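Local coordinates for protein amino Transferase (Eubacterium rectale, PDB 3ELE) that probably transfers amino groups between amino acids and keto acids, using bound pyridoxal-5'-phosphate as its cofactor, at residues Y38-G43 / V357-A362; A333-V338 / R372-V377; K353-L358 / E390-K395. One frame throughout, in Å; residues are numbered along the deposited sequence.

Interaction 1: residues Y38-G43 / V357-A362; sequences YDFSIG and VLIVAA
Y38 and D39 pair with V357 and L358 as parallel strands for just these two residues, after which the chains part, L358 O still accepting from F40 N. L358 lies at the centre of this short pairing and uses both of its backbone polar groups. Its N donates to Y38 O over 2.8 Å in an almost straight bond (175°), and its O accepts from F40 N at 3.0 Å. The second bond is more bent, 143° at the hydrogen, although the donor lies in the carbonyl plane.

Next to this bond the chain turns at D39-S41: D39 OD1 takes the backbone N of S41 from above the carboxylate plane at 3.0 Å, an Asx turn. The same oxygen accepts from S41 OG at 2.6 Å through its syn lone pair. With CG anti to the backbone N (chi1 -178°), the carboxylate lies back beside its own carbonyl carbon, within range of S41; an aspartate is just long enough for this double grip.

In class I and II aminotransferases an N-terminal segment commonly joins the small C-terminal domain, and this parallel pair, formed across more than 300 residues, fits that plan. Helix 17-32 meets D39 and S41, while helix 379-396 reaches Y38, F40 and V357.

Apolar branches pack on the face that carries Y38 and V357. V357 spreads its two methyl groups, CG2 reaching Y38 CD2 obliquely and CG1 doing the same to F40 CE2 at 4.1 Å. F40 and I359 run side by side, and the phenyl edge also passes near L358 O. A branched valine suits this position, since one residue serves two rings. On the opposite face L358 CD1 lies near D39 CB. Further along, V360 CG2 packs on S41 CA at 3.9 Å, a small serine allowing the backbone to come this near.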
loop_
_atom_site.group_PDB
_atom_site.type_symbol
_atom_site.label_atom_id
_atom_site.label_comp_id
_atom_site.label_asym_id
_atom_site.label_seq_id
_atom_site.Cartn_x
_atom_site.Cartn_y
_atom_site.Cartn_z
ATOM N N TYR A 38 3.019 32.275 10.980
ATOM C CA TYR A 38 2.452 31.427 12.033
ATOM C C TYR A 38 1.590 30.355 11.395
ATOM O O TYR A 38 0.355 30.453 11.301
ATOM C CB TYR A 38 1.738 32.305 13.058
ATOM C CG TYR A 38 2.620 33.497 13.422
ATOM C CD1 TYR A 38 3.768 33.325 14.181
ATOM C CD2 TYR A 38 2.327 34.782 12.952
ATOM C CE1 TYR A 38 4.621 34.429 14.500
ATOM C CE2 TYR A 38 3.167 35.912 13.279
ATOM C CZ TYR A 38 4.311 35.720 14.043
ATOM O OH TYR A 38 5.126 36.824 14.358
ATOM N N ASP A 39 2.294 29.314 10.963
ATOM C CA ASP A 39 1.705 28.188 10.265
ATOM C C ASP A 39 1.222 27.088 11.198
ATOM O O ASP A 39 2.033 26.301 11.723
ATOM C CB ASP A 39 2.726 27.637 9.262
ATOM C CG ASP A 39 2.205 26.483 8.444
ATOM O OD1 ASP A 39 0.965 26.258 8.370
ATOM O OD2 ASP A 39 3.081 25.798 7.857
ATOM N N PHE A 40 -0.111 27.033 11.362
ATOM C CA PHE A 40 -0.791 25.998 12.127
ATOM C C PHE A 40 -1.637 25.106 11.209
ATOM O O PHE A 40 -2.590 24.492 11.688
ATOM C CB PHE A 40 -1.726 26.619 13.182
ATOM C CG PHE A 40 -1.075 27.629 14.080
ATOM C CD1 PHE A 40 -0.428 27.240 15.256
ATOM C CD2 PHE A 40 -1.166 28.983 13.787
ATOM C CE1 PHE A 40 0.143 28.186 16.098
ATOM C CE2 PHE A 40 -0.585 29.936 14.617
ATOM C CZ PHE A 40 0.063 29.536 15.773
ATOM N N SER A 41 -1.274 24.977 9.924
ATOM C CA SER A 41 -2.084 24.232 8.936
ATOM C C SER A 41 -1.928 22.693 8.909
ATOM O O SER A 41 -2.760 21.998 9.473
ATOM C CB SER A 41 -1.889 24.819 7.526
ATOM O OG SER A 41 -0.573 24.590 7.049
ATOM N N ILE A 42 -0.886 22.165 8.262
ATOM C CA ILE A 42 -0.720 20.697 8.102
ATOM C C ILE A 42 -0.402 19.963 9.423
ATOM O O ILE A 42 0.403 20.442 10.223
ATOM C CB ILE A 42 0.303 20.299 6.961
ATOM C CG1 ILE A 42 1.730 20.785 7.245
ATOM C CG2 ILE A 42 -0.188 20.830 5.586
ATOM C CD1 ILE A 42 2.737 20.416 6.126
ATOM N N GLY A 43 -1.052 18.811 9.619
ATOM C CA GLY A 43 -0.922 18.003 10.827
ATOM C C GLY A 43 0.154 16.932 10.827
ATOM O O GLY A 43 -0.152 15.760 11.068
ATOM N N VAL A 357 -1.240 34.346 9.993
ATOM C CA VAL A 357 -1.683 33.241 10.828
ATOM C C VAL A 357 -2.421 32.309 9.884
ATOM O O VAL A 357 -3.473 32.676 9.343
ATOM C CB VAL A 357 -2.576 33.712 11.990
ATOM C CG1 VAL A 357 -3.160 32.514 12.746
ATOM C CG2 VAL A 357 -1.755 34.623 12.941
ATOM N N LEU A 358 -1.869 31.109 9.697
ATOM C CA LEU A 358 -2.388 30.124 8.780
ATOM C C LEU A 358 -3.154 29.043 9.563
ATOM O O LEU A 358 -2.579 28.117 10.126
ATOM C CB LEU A 358 -1.261 29.556 7.901
ATOM C CG LEU A 358 -0.251 30.582 7.346
ATOM C CD1 LEU A 358 0.741 29.910 6.414
ATOM C CD2 LEU A 358 -0.938 31.715 6.627
ATOM N N ILE A 359 -4.463 29.239 9.636
ATOM C CA ILE A 359 -5.394 28.334 10.320
ATOM C C ILE A 359 -6.341 27.817 9.277
ATOM O O ILE A 359 -6.465 28.410 8.215
ATOM C CB ILE A 359 -6.105 29.001 11.532
ATOM C CG1 ILE A 359 -6.833 30.309 11.149
ATOM C CG2 ILE A 359 -5.076 29.274 12.566
ATOM C CD1 ILE A 359 -7.508 31.015 12.296
ATOM N N VAL A 360 -7.029 26.726 9.598
ATOM C CA VAL A 360 -7.861 25.995 8.646
ATOM C C VAL A 360 -9.336 26.027 9.047
ATOM O O VAL A 360 -9.671 25.649 10.168
ATOM C CB VAL A 360 -7.363 24.508 8.584
ATOM C CG1 VAL A 360 -8.229 23.661 7.681
ATOM C CG2 VAL A 360 -5.886 24.440 8.118
ATOM N N ALA A 361 -10.209 26.446 8.120
ATOM C CA ALA A 361 -11.668 26.475 8.350
ATOM C C ALA A 361 -12.152 25.050 8.556
ATOM O O ALA A 361 -11.699 24.143 7.864
ATOM C CB ALA A 361 -12.415 27.133 7.181
ATOM N N ALA A 362 -13.050 24.858 9.524
ATOM C CA ALA A 362 -13.553 23.538 9.871
ATOM C C ALA A 362 -14.780 23.081 9.046
ATOM O O ALA A 362 -15.314 22.000 9.298
ATOM C CB ALA A 362 -13.830 23.461 11.367
#

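Interaction 2: residues A333-V338 / R372-V377; sequences AFYMFV and RISYCV
C376 presents its CB as a knob on one face of the F334 ring, 3.9 Å from the centroid and 14° off the normal. Its SG leans out obliquely to the ring's rim, 3.4 Å from F334 CD1, a sulfur-aromatic contact that suits a small, polarisable side chain.

Y375 makes a flatter fit. Its ring lies with one face against the backbone of F334, near F334 C, and turns its edge to M336 N. Chi1 of 55° folds the ring over the backbone of 333-336, where a water accepts from Y375 OH and donates to Y335 O.

On the face that carries Y335, S374 and R372, the guanidinium lies alongside the phenol ring, planes 12° apart, with Y335 CE1 over one guanidinium face and 3.5 Å from R372 NH1. S374 OG sits at the edge of the same ring. On the other face V338 CG2 meets I373 CD1 at 3.7 Å.

Two backbone bonds join M336 with I373, a hydrogen-bonded antiparallel pair, and Y375 N to F334 O continues the pairing past the strand ends. Polar ends have outside partners: Y335 OH bonds Y220, S374 OG bonds S41 O, and R372 bonds S41 O and N183. R372 is probably the substrate-carboxylate arginine of class I aminotransferases. Strands 327-328 and 360-361 flank the pair, helix 306-323 covers M336 and Y375, and I373 packs on helix 379-396.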
loop_
_atom_site.group_PDB
_atom_site.type_symbol
_atom_site.label_atom_id
_atom_site.label_comp_id
_atom_site.label_asym_id
_atom_site.label_seq_id
_atom_site.Cartn_x
_atom_site.Cartn_y
_atom_site.Cartn_z
ATOM N N ALA A 333 -4.785 14.056 20.723
ATOM C CA ALA A 333 -4.354 14.472 19.375
ATOM C C ALA A 333 -3.552 15.805 19.470
ATOM O O ALA A 333 -3.144 16.214 20.587
ATOM C CB ALA A 333 -5.549 14.559 18.399
ATOM N N PHE A 334 -3.274 16.446 18.337
ATOM C CA PHE A 334 -2.507 17.717 18.341
ATOM C C PHE A 334 -3.135 18.838 17.503
ATOM O O PHE A 334 -2.448 19.618 16.837
ATOM C CB PHE A 334 -1.002 17.496 18.098
ATOM C CG PHE A 334 -0.660 16.564 16.951
ATOM C CD1 PHE A 334 -1.112 16.809 15.646
ATOM C CD2 PHE A 334 0.229 15.495 17.159
ATOM C CE1 PHE A 334 -0.735 15.966 14.583
ATOM C CE2 PHE A 334 0.620 14.655 16.099
ATOM C CZ PHE A 334 0.136 14.883 14.817
ATOM N N TYR A 335 -4.466 18.926 17.612
ATOM C CA TYR A 335 -5.272 19.922 16.925
ATOM C C TYR A 335 -6.150 20.647 17.945
ATOM O O TYR A 335 -6.772 19.995 18.799
ATOM C CB TYR A 335 -6.153 19.228 15.904
ATOM C CG TYR A 335 -5.410 18.298 14.995
ATOM C CD1 TYR A 335 -4.606 18.790 13.969
ATOM C CD2 TYR A 335 -5.474 16.916 15.182
ATOM C CE1 TYR A 335 -3.895 17.924 13.130
ATOM C CE2 TYR A 335 -4.776 16.052 14.362
ATOM C CZ TYR A 335 -3.984 16.559 13.332
ATOM O OH TYR A 335 -3.305 15.706 12.509
HETATM N N MSE A 336 -6.180 21.977 17.892
HETATM C CA MSE A 336 -7.077 22.737 18.743
HETATM C C MSE A 336 -8.236 23.273 17.897
HETATM O O MSE A 336 -8.017 23.864 16.825
HETATM C CB MSE A 336 -6.360 23.848 19.468
HETATM C CG MSE A 336 -7.236 24.488 20.558
HETATM SE SE MSE A 336 -6.217 25.515 21.723
HETATM C CE MSE A 336 -5.256 24.100 22.549
ATOM N N PHE A 337 -9.450 23.081 18.409
ATOM C CA PHE A 337 -10.686 23.484 17.740
ATOM C C PHE A 337 -11.125 24.795 18.414
ATOM O O PHE A 337 -11.457 24.810 19.610
ATOM C CB PHE A 337 -11.720 22.349 17.862
ATOM C CG PHE A 337 -12.559 22.155 16.640
ATOM C CD1 PHE A 337 -11.961 21.848 15.425
ATOM C CD2 PHE A 337 -13.957 22.211 16.701
ATOM C CE1 PHE A 337 -12.722 21.674 14.285
ATOM C CE2 PHE A 337 -14.725 22.004 15.566
ATOM C CZ PHE A 337 -14.103 21.719 14.361
ATOM N N VAL A 338 -11.074 25.892 17.643
ATOM C CA VAL A 338 -11.348 27.258 18.128
ATOM C C VAL A 338 -12.533 27.840 17.359
ATOM O O VAL A 338 -12.637 27.662 16.125
ATOM C CB VAL A 338 -10.097 28.145 17.939
ATOM C CG1 VAL A 338 -10.306 29.591 18.455
ATOM C CG2 VAL A 338 -8.891 27.518 18.630
ATOM N N ARG A 372 -9.511 24.807 12.831
ATOM C CA ARG A 372 -8.551 23.870 13.374
ATOM C C ARG A 372 -7.174 24.530 13.325
ATOM O O ARG A 372 -6.717 24.962 12.253
ATOM C CB ARG A 372 -8.509 22.574 12.571
ATOM C CG ARG A 372 -7.575 21.543 13.231
ATOM C CD ARG A 372 -7.293 20.369 12.360
ATOM N NE ARG A 372 -6.326 20.665 11.309
ATOM C CZ ARG A 372 -5.798 19.755 10.481
ATOM N NH1 ARG A 372 -6.146 18.488 10.540
ATOM N NH2 ARG A 372 -4.922 20.134 9.562
ATOM N N ILE A 373 -6.517 24.554 14.483
ATOM C CA ILE A 373 -5.167 25.103 14.658
ATOM C C ILE A 373 -4.293 23.919 15.127
ATOM O O ILE A 373 -4.477 23.404 16.221
ATOM C CB ILE A 373 -5.175 26.236 15.733
ATOM C CG1 ILE A 373 -6.234 27.303 15.413
ATOM C CG2 ILE A 373 -3.801 26.848 15.872
ATOM C CD1 ILE A 373 -6.204 28.564 16.287
ATOM N N SER A 374 -3.388 23.446 14.275
ATOM C CA SER A 374 -2.506 22.331 14.626
ATOM C C SER A 374 -1.408 22.881 15.525
ATOM O O SER A 374 -0.931 24.001 15.280
ATOM C CB SER A 374 -1.880 21.704 13.373
ATOM O OG SER A 374 -2.869 21.301 12.450
ATOM N N TYR A 375 -1.039 22.132 16.571
ATOM C CA TYR A 375 0.061 22.556 17.485
ATOM C C TYR A 375 1.258 21.606 17.525
ATOM O O TYR A 375 2.146 21.760 18.387
ATOM C CB TYR A 375 -0.444 22.988 18.864
ATOM C CG TYR A 375 -1.285 21.992 19.592
ATOM C CD1 TYR A 375 -0.694 21.017 20.402
ATOM C CD2 TYR A 375 -2.673 22.031 19.516
ATOM C CE1 TYR A 375 -1.474 20.089 21.092
ATOM C CE2 TYR A 375 -3.459 21.106 20.238
ATOM C CZ TYR A 375 -2.836 20.142 21.027
ATOM O OH TYR A 375 -3.560 19.202 21.733
ATOM N N CYS A 376 1.344 20.720 16.523
ATOM C CA CYS A 376 2.546 19.920 16.212
ATOM C C CYS A 376 3.508 20.901 15.461
ATOM O O CYS A 376 3.922 20.715 14.297
ATOM C CB CYS A 376 2.164 18.691 15.373
ATOM S SG CYS A 376 0.955 19.045 14.037
ATOM N N VAL A 377 3.858 21.957 16.184
ATOM C CA VAL A 377 4.604 23.102 15.676
ATOM C C VAL A 377 5.646 23.457 16.713
ATOM O O VAL A 377 5.655 22.886 17.808
ATOM C CB VAL A 377 3.658 24.333 15.464
ATOM C CG1 VAL A 377 2.513 24.005 14.471
ATOM C CG2 VAL A 377 3.089 24.842 16.815
HETATM O O HOH W 1 -5.469 18.267 20.323
#

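Interaction 3: residues K353-L358 / E390-K395; sequences KEEDVL and EKIYKK. With EDO (1,2-ethanediol), chain G.
E354 and E355 meet K395 from different directions, and with K391 they make a salt-bridge network between the end of helix 345-353 and helix 379-396. The first helix finishes in a Schellman motif: D356, at positive phi, is its C-prime residue, V357 N bonds back to A352 O and D356 N to K353 O. This reversal sets the two glutamates just before strand 357-358, facing the second helix.

K395 reaches out from helix 379-396 and bends only at its last torsion (chi4 -65°), which places NZ between the two carboxylates. It donates to E354 OE1 at 2.7 Å, nearly along the C-O axis, and to E355 OE2 at 2.8 Å, on the anti side and 16° out of the carboxylate plane. E354 crosses the lysine obliquely with an extended chain, whereas E355 meets it from the opposite direction. Two carboxylates around one ammonium would be expected to stabilise the lysine's positive charge.

E355 folds at chi2 (-54°), turning its chain alongside I392 and its carboxylate between K391 and K395. E355 and I392 slide past each other in opposite senses, with E355 CG 3.8 Å from I392 CG1, so the glutamate's methylenes rest on an apolar residue. K391 passes at about a right angle, its extended chain laying CD 3.5 Å from E355 OE1; the ion pair from K391 NZ to that oxygen is long, 3.8 Å.

Next to the charges, I392 extends CD1 obliquely to V357 CG2, 3.6 Å away. Long flexible side chains suit the more exposed part of the contact and branched aliphatic ones the interior, where F348 and A352 of helix 345-353 also meet I392. A 1,2-ethanediol, probably from the crystallisation liquor, donates from O1 to E354 O over 2.9 Å.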
loop_
_atom_site.group_PDB
_atom_site.type_symbol
_atom_site.label_atom_id
_atom_site.label_comp_id
_atom_site.label_asym_id
_atom_site.label_seq_id
_atom_site.Cartn_x
_atom_site.Cartn_y
_atom_site.Cartn_z
ATOM N N LYS A 353 -5.217 35.284 7.838
ATOM C CA LYS A 353 -4.196 35.330 6.761
ATOM C C LYS A 353 -3.564 36.731 6.600
ATOM O O LYS A 353 -2.377 36.824 6.298
ATOM C CB LYS A 353 -4.783 34.853 5.416
ATOM C CG LYS A 353 -3.978 33.813 4.702
ATOM C CD LYS A 353 -4.685 33.415 3.423
ATOM C CE LYS A 353 -4.209 32.098 2.881
ATOM N NZ LYS A 353 -4.927 31.758 1.611
ATOM N N GLU A 354 -4.335 37.804 6.845
ATOM C CA GLU A 354 -3.812 39.191 6.798
ATOM C C GLU A 354 -2.658 39.465 7.783
ATOM O O GLU A 354 -1.913 40.439 7.587
ATOM C CB GLU A 354 -4.905 40.247 7.076
ATOM C CG GLU A 354 -6.099 40.287 6.118
ATOM C CD GLU A 354 -7.109 41.414 6.434
ATOM O OE1 GLU A 354 -7.119 41.959 7.561
ATOM O OE2 GLU A 354 -7.912 41.759 5.539
ATOM N N GLU A 355 -2.558 38.673 8.858
ATOM C CA GLU A 355 -1.489 38.791 9.869
ATOM C C GLU A 355 -0.576 37.562 9.878
ATOM O O GLU A 355 0.115 37.300 10.873
ATOM C CB GLU A 355 -2.100 39.001 11.272
ATOM C CG GLU A 355 -3.156 40.114 11.367
ATOM C CD GLU A 355 -2.670 41.455 10.838
ATOM O OE1 GLU A 355 -1.482 41.782 11.046
ATOM O OE2 GLU A 355 -3.483 42.181 10.220
ATOM N N ASP A 356 -0.570 36.829 8.758
ATOM C CA ASP A 356 0.244 35.628 8.550
ATOM C C ASP A 356 0.012 34.470 9.530
ATOM O O ASP A 356 0.930 33.690 9.813
ATOM C CB ASP A 356 1.731 36.011 8.415
ATOM C CG ASP A 356 2.020 36.766 7.136
ATOM O OD1 ASP A 356 1.801 36.170 6.056
ATOM O OD2 ASP A 356 2.510 37.919 7.214
ATOM N N VAL A 357 -1.240 34.346 9.993
ATOM C CA VAL A 357 -1.683 33.241 10.828
ATOM C C VAL A 357 -2.421 32.309 9.884
ATOM O O VAL A 357 -3.473 32.676 9.343
ATOM C CB VAL A 357 -2.576 33.712 11.990
ATOM C CG1 VAL A 357 -3.160 32.514 12.746
ATOM C CG2 VAL A 357 -1.755 34.623 12.941
ATOM N N LEU A 358 -1.869 31.109 9.697
ATOM C CA LEU A 358 -2.388 30.124 8.780
ATOM C C LEU A 358 -3.154 29.043 9.563
ATOM O O LEU A 358 -2.579 28.117 10.126
ATOM C CB LEU A 358 -1.261 29.556 7.901
ATOM C CG LEU A 358 -0.251 30.582 7.346
ATOM C CD1 LEU A 358 0.741 29.910 6.414
ATOM C CD2 LEU A 358 -0.938 31.715 6.627
ATOM N N GLU A 390 -3.861 38.535 18.734
ATOM C CA GLU A 390 -4.438 39.690 19.407
ATOM C C GLU A 390 -4.938 40.726 18.390
ATOM O O GLU A 390 -6.014 41.300 18.571
ATOM C CB GLU A 390 -3.381 40.313 20.340
ATOM C CG GLU A 390 -3.830 41.465 21.219
ATOM C CD GLU A 390 -2.693 41.992 22.105
ATOM O OE1 GLU A 390 -1.519 42.061 21.654
ATOM O OE2 GLU A 390 -2.984 42.362 23.257
ATOM N N LYS A 391 -4.150 40.961 17.334
ATOM C CA LYS A 391 -4.519 41.919 16.276
ATOM C C LYS A 391 -5.720 41.412 15.465
ATOM O O LYS A 391 -6.605 42.200 15.123
ATOM C CB LYS A 391 -3.323 42.215 15.366
ATOM C CG LYS A 391 -3.560 43.349 14.379
ATOM C CD LYS A 391 -2.256 43.816 13.755
ATOM C CE LYS A 391 -2.498 44.876 12.686
ATOM N NZ LYS A 391 -1.219 45.413 12.106
ATOM N N ILE A 392 -5.744 40.108 15.172
ATOM C CA ILE A 392 -6.884 39.481 14.471
ATOM C C ILE A 392 -8.179 39.701 15.291
ATOM O O ILE A 392 -9.180 40.159 14.748
ATOM C CB ILE A 392 -6.668 37.967 14.214
ATOM C CG1 ILE A 392 -5.537 37.729 13.208
ATOM C CG2 ILE A 392 -7.955 37.307 13.690
ATOM C CD1 ILE A 392 -4.962 36.317 13.293
ATOM N N TYR A 393 -8.107 39.394 16.586
ATOM C CA TYR A 393 -9.213 39.575 17.537
ATOM C C TYR A 393 -9.755 41.012 17.516
ATOM O O TYR A 393 -10.968 41.218 17.431
ATOM C CB TYR A 393 -8.755 39.213 18.953
ATOM C CG TYR A 393 -9.900 39.069 19.909
ATOM C CD1 TYR A 393 -10.603 37.864 19.980
ATOM C CD2 TYR A 393 -10.300 40.130 20.730
ATOM C CE1 TYR A 393 -11.660 37.703 20.838
ATOM C CE2 TYR A 393 -11.372 39.976 21.610
ATOM C CZ TYR A 393 -12.038 38.746 21.643
ATOM O OH TYR A 393 -13.083 38.544 22.478
ATOM N N LYS A 394 -8.829 41.974 17.595
ATOM C CA LYS A 394 -9.110 43.421 17.485
ATOM C C LYS A 394 -9.876 43.852 16.224
ATOM O O LYS A 394 -10.607 44.838 16.287
ATOM C CB LYS A 394 -7.826 44.281 17.582
ATOM C CG LYS A 394 -7.550 44.933 18.938
ATOM C CD LYS A 394 -6.969 44.015 19.994
ATOM C CE LYS A 394 -6.645 44.820 21.260
ATOM N NZ LYS A 394 -5.967 44.006 22.312
ATOM N N LYS A 395 -9.675 43.156 15.097
ATOM C CA LYS A 395 -10.413 43.444 13.838
ATOM C C LYS A 395 -11.927 43.324 14.029
ATOM O O LYS A 395 -12.685 44.078 13.427
ATOM C CB LYS A 395 -10.021 42.493 12.687
ATOM C CG LYS A 395 -8.548 42.525 12.232
ATOM C CD LYS A 395 -8.274 41.415 11.189
ATOM C CE LYS A 395 -6.797 41.327 10.794
ATOM N NZ LYS A 395 -6.294 42.522 10.085
HETATM C C1 EDO G . -0.550 40.135 4.709
HETATM O O1 EDO G . -1.059 41.428 5.046
HETATM C C2 EDO G . -0.216 40.095 3.229
HETATM O O2 EDO G . -0.369 38.758 2.749
#

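In the fold
The three contacts follow one path from the cofactor outward. Interaction 2 is nearest to it: the side chain of Y335 comes within about 4 Å of pyridoxal-5'-phosphate. Interaction 1 lies against interaction 2, centres about 8 Å apart, joined by V360 O to R372 N at 2.8 Å and S41 O to R372 NH2 at 2.9 Å; the side chain of V360 is about 12 Å from the cofactor. Interaction 3 shares V357 and L358 with interaction 1, its centre about 12 Å away, and Y38 N meets D356 O at 2.8 Å. Interactions 2 and 3 do not touch, but helix 379-396 follows strand 370-374 in the chain.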